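PDB 2ZYZ: uncharacterized protein from Pyrobaculum aerophilum, which is probably the structural subunit of a splicing endonuclease and may bind nucleic acid. Local coordinates for residues C[29-40]-C[48-58]. Residues are numbered along the deposited sequence; the frame is centred on the assembly and turned at random.
Sequences FKDLKSRGFKII and FIAEKKERYLF
Lys38 and Glu51 form an antiparallel hydrogen-bonded pair, Lys38 N to Glu51 O at 3.0 Å and Glu51 N to Lys38 O at 2.9 Å. Ile40 N continues the ladder to Ile49 O. Lys52 NZ donates to Arg35 O at 3.0 Å, almost head-on (C=O...N 164°). There helix 23-34 ends in a Schellman motif, with Gly36 at positive phi. A nearly straight salt bridge joins Arg55 NE to Glu51 OE2 (3.0 Å), in the guanidinium plane but above the carboxylate plane. The Lys52 side chain crosses that of Phe37 at about a right angle, its stem lying across one ring face. Lys52 CB makes a CH-pi contact over the Phe37 ring centre, 3.7 Å from the centroid. Leu32 CD2 lies over the opposite face, nearer the rim. Phe58 turns its edge toward the Phe37 face, an offset edge-to-face pair with planes at 85°. Tyr56 meets the Phe37 rim and completes this aromatic cluster. Leu32 CD1 lies over the Phe58 face and also touches the edge of Phe48. With chi1 at 61°, the Phe48 ring sits between Phe58 CB on one face and Phe29 CE1, edge-to-face, over the centre of the other. Ile40 CG2 covers one face of the Arg55 guanidinium. Another protein chain also packs on Leu32, Phe37 and Phe58. An N-terminal helix is thus laid by a tight turn against the beta hairpin 38-51 and the next antiparallel strand, 55-62.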
loop_
_atom_site.group_PDB
_atom_site.type_symbol
_atom_site.label_atom_id
_atom_site.label_comp_id
_atom_site.label_asym_id
_atom_site.label_seq_id
_atom_site.Cartn_x
_atom_site.Cartn_y
_atom_site.Cartn_z
ATOM N N PHE C 29 -22.570 -15.125 -3.048
ATOM C CA PHE C 29 -23.299 -16.386 -3.099
ATOM C C PHE C 29 -23.451 -16.832 -4.546
ATOM O O PHE C 29 -23.199 -17.929 -4.871
ATOM C CB PHE C 29 -24.658 -16.277 -2.418
ATOM C CG PHE C 29 -24.589 -16.185 -0.935
ATOM C CD1 PHE C 29 -23.823 -17.037 -0.204
ATOM C CD2 PHE C 29 -25.307 -15.240 -0.265
ATOM C CE1 PHE C 29 -23.773 -16.934 1.108
ATOM C CE2 PHE C 29 -25.252 -15.170 1.048
ATOM C CZ PHE C 29 -24.476 -16.005 1.738
ATOM N N LYS C 30 -23.820 -15.914 -5.401
ATOM C CA LYS C 30 -23.986 -16.194 -6.797
ATOM C C LYS C 30 -22.711 -16.668 -7.429
ATOM O O LYS C 30 -22.737 -17.570 -8.204
ATOM C CB LYS C 30 -24.462 -14.984 -7.578
ATOM C CG LYS C 30 -25.799 -14.496 -7.274
ATOM C CD LYS C 30 -26.288 -13.599 -8.349
ATOM C CE LYS C 30 -27.718 -13.241 -8.188
ATOM N NZ LYS C 30 -28.570 -14.268 -8.747
ATOM N N ASP C 31 -21.605 -16.021 -7.094
ATOM C CA ASP C 31 -20.305 -16.397 -7.619
ATOM C C ASP C 31 -19.854 -17.760 -7.169
ATOM O O ASP C 31 -19.406 -18.504 -7.944
ATOM C CB ASP C 31 -19.228 -15.341 -7.328
ATOM C CG ASP C 31 -17.934 -15.596 -8.071
ATOM O OD1 ASP C 31 -17.889 -15.378 -9.260
ATOM O OD2 ASP C 31 -16.970 -15.986 -7.476
ATOM N N LEU C 32 -19.992 -18.066 -5.896
ATOM C CA LEU C 32 -19.605 -19.365 -5.403
ATOM C C LEU C 32 -20.449 -20.485 -6.019
ATOM O O LEU C 32 -19.951 -21.535 -6.323
ATOM C CB LEU C 32 -19.687 -19.408 -3.892
ATOM C CG LEU C 32 -18.647 -18.617 -3.131
ATOM C CD1 LEU C 32 -18.980 -18.562 -1.682
ATOM C CD2 LEU C 32 -17.279 -19.135 -3.329
ATOM N N LYS C 33 -21.737 -20.242 -6.133
ATOM C CA LYS C 33 -22.612 -21.183 -6.789
ATOM C C LYS C 33 -22.168 -21.472 -8.207
ATOM O O LYS C 33 -22.004 -22.586 -8.559
ATOM C CB LYS C 33 -24.080 -20.798 -6.666
ATOM C CG LYS C 33 -24.638 -21.183 -5.340
ATOM C CD LYS C 33 -26.077 -20.721 -5.084
ATOM C CE LYS C 33 -26.280 -20.278 -3.644
ATOM N NZ LYS C 33 -27.323 -19.250 -3.515
ATOM N N SER C 34 -21.924 -20.443 -8.990
ATOM C CA SER C 34 -21.268 -20.612 -10.269
ATOM C C SER C 34 -19.992 -21.416 -10.287
ATOM O O SER C 34 -19.690 -22.052 -11.265
ATOM C CB SER C 34 -21.076 -19.280 -10.977
ATOM O OG SER C 34 -20.003 -18.566 -10.430
ATOM N N ARG C 35 -19.259 -21.440 -9.194
ATOM C CA ARG C 35 -17.989 -22.124 -9.171
ATOM C C ARG C 35 -18.177 -23.543 -8.607
ATOM O O ARG C 35 -17.243 -24.230 -8.345
ATOM C CB ARG C 35 -16.944 -21.325 -8.360
ATOM C CG ARG C 35 -16.409 -20.067 -9.018
ATOM C CD ARG C 35 -15.730 -19.194 -8.044
ATOM N NE ARG C 35 -15.197 -17.951 -8.563
ATOM C CZ ARG C 35 -13.959 -17.800 -9.010
ATOM N NH1 ARG C 35 -13.158 -18.827 -9.054
ATOM N NH2 ARG C 35 -13.518 -16.639 -9.444
ATOM N N GLY C 36 -19.422 -23.937 -8.419
ATOM C CA GLY C 36 -19.747 -25.259 -7.917
ATOM C C GLY C 36 -19.623 -25.478 -6.429
ATOM O O GLY C 36 -19.434 -26.570 -5.959
ATOM N N PHE C 37 -19.700 -24.407 -5.656
ATOM C CA PHE C 37 -19.858 -24.540 -4.225
ATOM C C PHE C 37 -21.300 -24.752 -3.800
ATOM O O PHE C 37 -22.187 -24.271 -4.410
ATOM C CB PHE C 37 -19.307 -23.326 -3.482
ATOM C CG PHE C 37 -17.839 -23.250 -3.459
ATOM C CD1 PHE C 37 -17.165 -22.925 -4.558
ATOM C CD2 PHE C 37 -17.139 -23.487 -2.311
ATOM C CE1 PHE C 37 -15.826 -22.847 -4.523
ATOM C CE2 PHE C 37 -15.812 -23.418 -2.268
ATOM C CZ PHE C 37 -15.149 -23.102 -3.386
ATOM N N LYS C 38 -21.488 -25.451 -2.700
ATOM C CA LYS C 38 -22.718 -25.289 -1.991
ATOM C C LYS C 38 -22.645 -24.654 -0.666
ATOM O O LYS C 38 -21.739 -24.866 0.077
ATOM C CB LYS C 38 -23.572 -26.531 -1.948
ATOM C CG LYS C 38 -25.084 -26.171 -2.178
ATOM C CD LYS C 38 -25.525 -24.759 -1.626
ATOM C CE LYS C 38 -26.274 -23.913 -2.574
ATOM N NZ LYS C 38 -26.017 -24.321 -3.961
ATOM N N ILE C 39 -23.650 -23.862 -0.364
ATOM C CA ILE C 39 -23.651 -23.171 0.881
ATOM C C ILE C 39 -24.175 -24.072 1.959
ATOM O O ILE C 39 -25.249 -24.619 1.805
ATOM C CB ILE C 39 -24.471 -21.894 0.849
ATOM C CG1 ILE C 39 -24.191 -21.084 -0.395
ATOM C CG2 ILE C 39 -24.212 -21.081 2.078
ATOM C CD1 ILE C 39 -22.790 -20.820 -0.643
ATOM N N ILE C 40 -23.437 -24.184 3.055
ATOM C CA ILE C 40 -23.688 -25.174 4.092
ATOM C C ILE C 40 -24.447 -24.545 5.235
ATOM O O ILE C 40 -25.481 -25.013 5.598
ATOM C CB ILE C 40 -22.400 -25.834 4.626
ATOM C CG1 ILE C 40 -21.635 -26.539 3.522
ATOM C CG2 ILE C 40 -22.677 -26.717 5.790
ATOM C CD1 ILE C 40 -22.409 -27.398 2.785
ATOM N N PHE C 48 -19.965 -17.434 6.646
ATOM C CA PHE C 48 -20.681 -18.623 6.249
ATOM C C PHE C 48 -19.741 -19.764 5.925
ATOM O O PHE C 48 -18.610 -19.540 5.767
ATOM C CB PHE C 48 -21.639 -18.397 5.103
ATOM C CG PHE C 48 -20.995 -17.946 3.848
ATOM C CD1 PHE C 48 -20.637 -18.836 2.881
ATOM C CD2 PHE C 48 -20.761 -16.613 3.612
ATOM C CE1 PHE C 48 -20.088 -18.427 1.760
ATOM C CE2 PHE C 48 -20.205 -16.235 2.457
ATOM C CZ PHE C 48 -19.847 -17.164 1.543
ATOM N N ILE C 49 -20.268 -20.975 5.868
ATOM C CA ILE C 49 -19.517 -22.141 5.457
ATOM C C ILE C 49 -20.022 -22.571 4.113
ATOM O O ILE C 49 -21.195 -22.652 3.928
ATOM C CB ILE C 49 -19.715 -23.303 6.439
ATOM C CG1 ILE C 49 -19.295 -22.875 7.820
ATOM C CG2 ILE C 49 -18.910 -24.536 6.010
ATOM C CD1 ILE C 49 -19.621 -23.775 8.883
ATOM N N ALA C 50 -19.122 -22.878 3.194
ATOM C CA ALA C 50 -19.504 -23.419 1.920
ATOM C C ALA C 50 -18.531 -24.502 1.540
ATOM O O ALA C 50 -17.486 -24.560 2.066
ATOM C CB ALA C 50 -19.541 -22.409 0.906
ATOM N N GLU C 51 -18.898 -25.342 0.593
ATOM C CA GLU C 51 -18.163 -26.571 0.302
ATOM C C GLU C 51 -18.000 -26.831 -1.185
ATOM O O GLU C 51 -18.929 -26.734 -1.910
ATOM C CB GLU C 51 -18.848 -27.760 0.922
ATOM C CG GLU C 51 -18.353 -29.075 0.364
ATOM C CD GLU C 51 -18.589 -30.269 1.269
ATOM O OE1 GLU C 51 -17.822 -31.243 1.108
ATOM O OE2 GLU C 51 -19.534 -30.264 2.090
ATOM N N LYS C 52 -16.782 -27.127 -1.597
ATOM C CA LYS C 52 -16.532 -27.696 -2.886
ATOM C C LYS C 52 -15.747 -28.966 -2.680
ATOM O O LYS C 52 -16.295 -29.976 -2.460
ATOM C CB LYS C 52 -15.762 -26.768 -3.783
ATOM C CG LYS C 52 -16.068 -26.917 -5.226
ATOM C CD LYS C 52 -15.064 -26.230 -6.069
ATOM C CE LYS C 52 -15.145 -26.612 -7.483
ATOM N NZ LYS C 52 -14.565 -25.565 -8.316
ATOM N N LYS C 53 -14.444 -28.885 -2.645
ATOM C CA LYS C 53 -13.751 -30.120 -2.329
ATOM C C LYS C 53 -13.752 -30.324 -0.829
ATOM O O LYS C 53 -14.101 -31.368 -0.360
ATOM C CB LYS C 53 -12.354 -30.156 -2.902
ATOM C CG LYS C 53 -12.301 -30.292 -4.409
ATOM C CD LYS C 53 -11.116 -29.581 -5.021
ATOM C CE LYS C 53 -11.390 -29.217 -6.437
ATOM N NZ LYS C 53 -12.023 -27.890 -6.573
ATOM N N GLU C 54 -13.373 -29.299 -0.095
ATOM C CA GLU C 54 -13.489 -29.320 1.347
ATOM C C GLU C 54 -14.447 -28.223 1.776
ATOM O O GLU C 54 -14.932 -27.528 0.955
ATOM C CB GLU C 54 -12.140 -29.233 2.040
ATOM C CG GLU C 54 -11.188 -28.193 1.565
ATOM C CD GLU C 54 -9.777 -28.201 2.301
ATOM O OE1 GLU C 54 -9.617 -28.645 3.450
ATOM O OE2 GLU C 54 -8.802 -27.710 1.723
ATOM N N ARG C 55 -14.747 -28.132 3.051
ATOM C CA ARG C 55 -15.459 -26.984 3.585
ATOM C C ARG C 55 -14.544 -25.854 3.975
ATOM O O ARG C 55 -13.534 -26.065 4.567
ATOM C CB ARG C 55 -16.285 -27.375 4.791
ATOM C CG ARG C 55 -17.131 -28.574 4.540
ATOM C CD ARG C 55 -18.208 -28.736 5.515
ATOM N NE ARG C 55 -19.311 -29.507 4.981
ATOM C CZ ARG C 55 -20.291 -29.970 5.752
ATOM N NH1 ARG C 55 -21.257 -30.662 5.230
ATOM N NH2 ARG C 55 -20.307 -29.697 7.040
ATOM N N TYR C 56 -14.959 -24.647 3.639
ATOM C CA TYR C 56 -14.237 -23.455 4.004
ATOM C C TYR C 56 -15.106 -22.500 4.813
ATOM O O TYR C 56 -16.259 -22.478 4.654
ATOM C CB TYR C 56 -13.783 -22.711 2.761
ATOM C CG TYR C 56 -12.974 -23.459 1.707
ATOM C CD1 TYR C 56 -13.603 -24.138 0.723
ATOM C CD2 TYR C 56 -11.616 -23.393 1.661
ATOM C CE1 TYR C 56 -12.951 -24.771 -0.201
ATOM C CE2 TYR C 56 -10.932 -24.051 0.697
ATOM C CZ TYR C 56 -11.627 -24.730 -0.246
ATOM O OH TYR C 56 -11.054 -25.408 -1.293
ATOM N N LEU C 57 -14.479 -21.692 5.629
ATOM C CA LEU C 57 -15.145 -20.626 6.280
ATOM C C LEU C 57 -14.904 -19.344 5.529
ATOM O O LEU C 57 -13.793 -18.936 5.415
ATOM C CB LEU C 57 -14.675 -20.501 7.711
ATOM C CG LEU C 57 -15.290 -19.457 8.618
ATOM C CD1 LEU C 57 -16.702 -19.784 8.877
ATOM C CD2 LEU C 57 -14.531 -19.384 9.872
ATOM N N PHE C 58 -15.970 -18.753 5.013
ATOM C CA PHE C 58 -15.918 -17.536 4.248
ATOM C C PHE C 58 -16.247 -16.324 5.106
ATOM O O PHE C 58 -17.172 -16.365 5.890
ATOM C CB PHE C 58 -16.847 -17.578 3.066
ATOM C CG PHE C 58 -16.387 -18.451 1.972
ATOM C CD1 PHE C 58 -16.662 -19.765 2.000
ATOM C CD2 PHE C 58 -15.685 -17.947 0.903
ATOM C CE1 PHE C 58 -16.232 -20.568 0.980
ATOM C CE2 PHE C 58 -15.255 -18.748 -0.089
ATOM C CZ PHE C 58 -15.533 -20.055 -0.050
#